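Local coordinates for protein teicoplanin pseudoaglycone deacetylases Orf2 (Actinoplanes teichomyceticus, PDB 3DFF) that probably removes the acetyl group from the sugar of a teicoplanin pseudoaglycone by zinc-dependent hydrolysis, a step in the biosynthesis of the antibiotic, at residues L10-P15 and A26-A31; T42-A47 and H164-D169. All coordinates share one frame; numbering follows the deposited sequence.

Contact 1: L10-P15 and A26-A31; sequences LLAISP and AGLAQA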
loop_
_atom_site.group_PDB
_atom_site.type_symbol
_atom_site.label_atom_id
_atom_site.label_comp_id
_atom_site.label_asym_id
_atom_site.label_seq_id
_atom_site.Cartn_x
_atom_site.Cartn_y
_atom_site.Cartn_z
ATOM N N LEU A 10 8.749 -11.076 8.977
ATOM C CA LEU A 10 7.611 -10.639 8.174
ATOM C C LEU A 10 7.982 -9.395 7.369
ATOM O O LEU A 10 8.305 -8.361 7.951
ATOM C CB LEU A 10 6.419 -10.346 9.088
ATOM C CG LEU A 10 5.138 -9.777 8.455
ATOM C CD1 LEU A 10 4.567 -10.730 7.448
ATOM C CD2 LEU A 10 4.122 -9.487 9.529
ATOM N N LEU A 11 7.946 -9.511 6.044
ATOM C CA LEU A 11 8.193 -8.358 5.169
ATOM C C LEU A 11 6.866 -7.897 4.582
ATOM O O LEU A 11 6.253 -8.640 3.811
ATOM C CB LEU A 11 9.144 -8.733 4.028
ATOM C CG LEU A 11 9.448 -7.680 2.945
ATOM C CD1 LEU A 11 10.129 -6.430 3.544
ATOM C CD2 LEU A 11 10.273 -8.297 1.821
ATOM N N ALA A 12 6.445 -6.692 4.961
ATOM C CA ALA A 12 5.259 -6.082 4.375
ATOM C C ALA A 12 5.736 -5.165 3.256
ATOM O O ALA A 12 6.719 -4.441 3.418
ATOM C CB ALA A 12 4.469 -5.333 5.404
ATOM N N ILE A 13 5.053 -5.212 2.119
ATOM C CA ILE A 13 5.433 -4.350 0.995
ATOM C C ILE A 13 4.280 -3.416 0.660
ATOM O O ILE A 13 3.268 -3.840 0.108
ATOM C CB ILE A 13 5.858 -5.185 -0.204
ATOM C CG1 ILE A 13 6.992 -6.157 0.202
ATOM C CG2 ILE A 13 6.291 -4.302 -1.379
ATOM C CD1 ILE A 13 7.476 -6.997 -0.903
ATOM N N SER A 14 4.445 -2.153 1.037
ATOM C CA SER A 14 3.397 -1.157 0.871
ATOM C C SER A 14 3.612 -0.364 -0.422
ATOM O O SER A 14 4.725 0.077 -0.682
ATOM C CB SER A 14 3.425 -0.211 2.060
ATOM O OG SER A 14 2.306 0.663 2.036
ATOM N N PRO A 15 2.555 -0.152 -1.227
ATOM C CA PRO A 15 2.735 0.713 -2.408
ATOM C C PRO A 15 3.106 2.125 -1.992
ATOM O O PRO A 15 4.122 2.653 -2.472
ATOM C CB PRO A 15 1.358 0.687 -3.117
ATOM C CG PRO A 15 0.589 -0.363 -2.456
ATOM C CD PRO A 15 1.179 -0.662 -1.104
ATOM N N ALA A 26 -3.031 -3.560 12.224
ATOM C CA ALA A 26 -3.326 -4.469 13.348
ATOM C C ALA A 26 -2.479 -5.737 13.248
ATOM O O ALA A 26 -1.868 -6.149 14.239
ATOM C CB ALA A 26 -4.818 -4.803 13.418
ATOM N N GLY A 27 -2.424 -6.331 12.055
ATOM C CA GLY A 27 -1.569 -7.491 11.759
ATOM C C GLY A 27 -0.089 -7.257 12.029
ATOM O O GLY A 27 0.600 -8.117 12.611
ATOM N N LEU A 28 0.410 -6.102 11.600
ATOM C CA LEU A 28 1.809 -5.746 11.832
ATOM C C LEU A 28 2.111 -5.634 13.327
ATOM O O LEU A 28 3.132 -6.152 13.796
ATOM C CB LEU A 28 2.139 -4.420 11.151
ATOM C CG LEU A 28 2.101 -4.471 9.625
ATOM C CD1 LEU A 28 2.177 -3.066 9.072
ATOM C CD2 LEU A 28 3.237 -5.345 9.065
ATOM N N ALA A 29 1.232 -4.941 14.048
ATOM C CA ALA A 29 1.395 -4.719 15.485
ATOM C C ALA A 29 1.333 -6.052 16.238
ATOM O O ALA A 29 2.121 -6.280 17.167
ATOM C CB ALA A 29 0.339 -3.764 15.992
ATOM N N GLN A 30 0.417 -6.923 15.814
ATOM C CA GLN A 30 0.286 -8.274 16.385
ATOM C C GLN A 30 1.582 -9.053 16.223
ATOM O O GLN A 30 2.086 -9.641 17.192
ATOM C CB GLN A 30 -0.876 -9.039 15.727
ATOM C CG GLN A 30 -1.050 -10.500 16.181
ATOM C CD GLN A 30 -1.715 -10.630 17.545
ATOM O OE1 GLN A 30 -2.025 -9.634 18.207
ATOM N NE2 GLN A 30 -1.941 -11.869 17.973
ATOM N N ALA A 31 2.113 -9.052 15.000
ATOM C CA ALA A 31 3.309 -9.804 14.650
ATOM C C ALA A 31 4.499 -9.374 15.503
ATOM O O ALA A 31 5.313 -10.211 15.909
ATOM C CB ALA A 31 3.618 -9.636 13.162
#

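Contact 2: T42-A47 and H164-D169; sequences TVFAGA and HEATRD. With ZN (zinc ion), chain B.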
loop_
_atom_site.group_PDB
_atom_site.type_symbol
_atom_site.label_atom_id
_atom_site.label_comp_id
_atom_site.label_asym_id
_atom_site.label_seq_id
_atom_site.Cartn_x
_atom_site.Cartn_y
_atom_site.Cartn_z
ATOM N N THR A 42 8.240 0.385 1.803
ATOM C CA THR A 42 7.334 1.106 0.912
ATOM C C THR A 42 8.032 1.344 -0.424
ATOM O O THR A 42 9.101 1.942 -0.475
ATOM C CB THR A 42 6.891 2.431 1.527
ATOM O OG1 THR A 42 6.224 2.178 2.778
ATOM C CG2 THR A 42 5.928 3.180 0.570
ATOM N N VAL A 43 7.406 0.859 -1.490
ATOM C CA VAL A 43 7.914 0.937 -2.863
ATOM C C VAL A 43 7.979 2.380 -3.376
ATOM O O VAL A 43 9.038 2.849 -3.792
ATOM C CB VAL A 43 7.051 0.075 -3.810
ATOM C CG1 VAL A 43 7.546 0.139 -5.268
ATOM C CG2 VAL A 43 7.036 -1.369 -3.314
ATOM N N PHE A 44 6.843 3.078 -3.355
ATOM C CA PHE A 44 6.751 4.401 -3.983
ATOM C C PHE A 44 7.018 5.519 -2.988
ATOM O O PHE A 44 6.211 6.426 -2.791
ATOM C CB PHE A 44 5.423 4.532 -4.758
ATOM C CG PHE A 44 5.353 3.609 -5.931
ATOM C CD1 PHE A 44 6.019 3.924 -7.120
ATOM C CD2 PHE A 44 4.688 2.383 -5.835
ATOM C CE1 PHE A 44 6.004 3.047 -8.230
ATOM C CE2 PHE A 44 4.669 1.493 -6.941
ATOM C CZ PHE A 44 5.347 1.828 -8.141
ATOM N N ALA A 45 8.179 5.435 -2.348
ATOM C CA ALA A 45 8.620 6.425 -1.361
ATOM C C ALA A 45 9.810 7.223 -1.899
ATOM O O ALA A 45 10.479 7.895 -1.134
ATOM C CB ALA A 45 8.996 5.719 -0.042
ATOM N N GLY A 46 10.022 7.165 -3.214
ATOM C CA GLY A 46 11.192 7.795 -3.848
ATOM C C GLY A 46 11.147 9.303 -3.747
ATOM O O GLY A 46 10.087 9.919 -3.924
ATOM N N ALA A 47 12.303 9.895 -3.426
ATOM C CA ALA A 47 12.434 11.340 -3.291
ATOM C C ALA A 47 12.028 12.055 -4.568
ATOM O O ALA A 47 12.375 11.637 -5.666
ATOM C CB ALA A 47 13.860 11.681 -2.940
ATOM N N HIS A 164 -0.513 0.434 -6.893
ATOM C CA HIS A 164 -0.876 -0.757 -6.115
ATOM C C HIS A 164 -0.737 -2.004 -6.960
ATOM O O HIS A 164 -0.221 -3.026 -6.486
ATOM C CB HIS A 164 -2.303 -0.650 -5.574
ATOM C CG HIS A 164 -2.425 0.275 -4.403
ATOM N ND1 HIS A 164 -3.189 -0.028 -3.291
ATOM C CD2 HIS A 164 -1.876 1.494 -4.166
ATOM C CE1 HIS A 164 -3.094 0.962 -2.420
ATOM N NE2 HIS A 164 -2.309 1.902 -2.925
ATOM N N GLU A 165 -1.195 -1.926 -8.214
ATOM C CA GLU A 165 -1.043 -3.064 -9.134
ATOM C C GLU A 165 0.424 -3.359 -9.432
ATOM O O GLU A 165 0.813 -4.525 -9.445
ATOM C CB GLU A 165 -1.835 -2.828 -10.425
ATOM C CG GLU A 165 -3.319 -2.749 -10.143
ATOM C CD GLU A 165 -4.186 -2.713 -11.381
ATOM O OE1 GLU A 165 -3.672 -2.444 -12.486
ATOM O OE2 GLU A 165 -5.401 -2.949 -11.236
ATOM N N ALA A 166 1.231 -2.329 -9.653
ATOM C CA ALA A 166 2.680 -2.542 -9.896
ATOM C C ALA A 166 3.357 -3.202 -8.698
ATOM O O ALA A 166 4.171 -4.120 -8.864
ATOM C CB ALA A 166 3.358 -1.225 -10.210
ATOM N N THR A 167 3.018 -2.753 -7.490
ATOM C CA THR A 167 3.607 -3.297 -6.271
ATOM C C THR A 167 3.234 -4.768 -6.129
ATOM O O THR A 167 4.092 -5.625 -5.866
ATOM C CB THR A 167 3.108 -2.503 -5.050
ATOM O OG1 THR A 167 3.583 -1.149 -5.161
ATOM C CG2 THR A 167 3.628 -3.124 -3.756
ATOM N N ARG A 168 1.944 -5.047 -6.296
ATOM C CA ARG A 168 1.419 -6.383 -6.097
ATOM C C ARG A 168 2.068 -7.338 -7.083
ATOM O O ARG A 168 2.589 -8.382 -6.684
ATOM C CB ARG A 168 -0.102 -6.390 -6.240
ATOM C CG ARG A 168 -0.710 -7.803 -6.190
ATOM C CD ARG A 168 -2.085 -7.825 -6.826
ATOM N NE ARG A 168 -2.024 -7.531 -8.263
ATOM C CZ ARG A 168 -3.055 -7.107 -8.986
ATOM N NH1 ARG A 168 -4.251 -6.899 -8.427
ATOM N NH2 ARG A 168 -2.884 -6.856 -10.275
ATOM N N ASP A 169 2.067 -6.961 -8.360
ATOM C CA ASP A 169 2.606 -7.829 -9.416
ATOM C C ASP A 169 4.104 -8.068 -9.170
ATOM O O ASP A 169 4.561 -9.206 -9.191
ATOM C CB ASP A 169 2.356 -7.228 -10.805
ATOM C CG ASP A 169 0.872 -7.215 -11.187
ATOM O OD1 ASP A 169 0.016 -7.728 -10.420
ATOM O OD2 ASP A 169 0.551 -6.733 -12.290
HETATM ZN ZN ZN B . -1.841 3.693 -1.855
HETATM O O HOH W 1 -1.850 5.318 -0.511
HETATM O O HOH W 2 -3.371 4.537 -2.835
#

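Contact 1: L10-P15 and A26-A31
Two torsions of Leu10 bring it to Ala31 and Leu28: chi1 of 176° turns CG directly away from the backbone N, next to the carbonyl carbon, and the second torsion lets CD2 prolong the chain as its outer end. Leu28 uses its branches differently. Its chi1 of -67° sets CG beside its own N, CD1 continues the chain, and CD2 folds off to the side that faces the strand. The result is a small apolar interface made of methyl groups, four residues taking part. Leu10 CD2 sits against the methyl of Ala31, with Leu10 CD2 to Ala31 CB at 3.7 Å, and also lies 4.3 Å from Leu28 CD2. That same branch of Leu28 reaches on to the strand's next inward residue, where Leu28 CD2 and Ala12 CB are 3.9 Å apart.

The spacing on each side explains the match. Leu10 and Ala12 are alternate residues of an extended strand and point to one side of the sheet, whereas Leu28 and Ala31 lie three apart on the helix, nearly one turn. The strand and helix segments run almost antiparallel, at 160°, with axes 10.6 Å apart. The small side chains Ala12 and Ala31 are each met by a leucine branch. Leu28 and Ala31 also touch Val38 on strand 37-42, which spreads the helix over two neighbouring strands.

Just before Leu28, at Ala26 and Gly27, the helix is kinked, and the carboxylate of Glu262 accepts hydrogen bonds from the amides of these two residues, which make no bond to the preceding turn. Strand 9-14, helix 19-33 and strand 37-42 together form a beta-alpha-beta crossover, the building unit of the Rossmann-like sheet on which this deacetylase is built.

Contact 2: T42-A47 and H164-D169
Val43, following Thr42, meets Thr167 as their side chains pass in opposite directions. Its CG2 packs on the helix, with Val43 CG2 to Thr167 CG2 at 3.9 Å. Because chi1 is 180°, its CG1 is turned beside the carbonyl carbon, and it covers one face of the next side chain, 3.6 Å above the Phe44 ring plane and towards the rim.

Phe44 follows at the centre of an inverse gamma turn, closed by a weak bond from Ala45 N to Val43 O. Its ring presents an edge to the helix: Phe44 CE2 lies 3.4 Å from Thr167 OG1, close to the ring plane, and Phe44 CZ is 4.2 Å from Ala166 CB. The threonine hydroxyl, though buried against a hydrocarbon edge, has a polar partner within its own helix, the carbonyl oxygen of Asp163. Past Phe44 the loop turns away from helix 162-178, and Ala45 O is held by Arg76.

On the helix, His164 turns to the metal, its NE2 2.1 Å from the zinc ion. Two waters, His16 and Asp19 complete the site, and ND1 is hydrogen-bonded to the carboxylate oxygen OD1 of Asp187, which holds the imidazole by its second nitrogen. Phe44 lies about 4 Å, side chain to side chain, from both His16 and Asp163. The loop thus lies in the second shell, beside His16, of the zinc site of the PIG-L deacetylase family, where an HxxH motif, His161 to His164, runs into the start of a helix and its second histidine binds the metal.

Overall arrangement
Strand 9-14 links the two contacts, whose centres are 15 Å apart: at one end it packs on helix 19-33, and at the other it runs into the zinc site. Ser14 O and Val43 N, 2.9 Å apart, probably form a hydrogen bond, and so do Pro15 O and Phe44 N at 2.9 Å, tying 10-15 to 42-47. Pro15 also packs on the helix of contact 2, with Pro15 CB 3.5 Å from His164 CD2. Contact 1 stays back from the metal, the side chain of Ala12 being about 13 Å from the zinc ion, whereas contact 2 contains one of its ligands. This illustrates how a buried crossover leads into a site where strands yield to loops and helix starts.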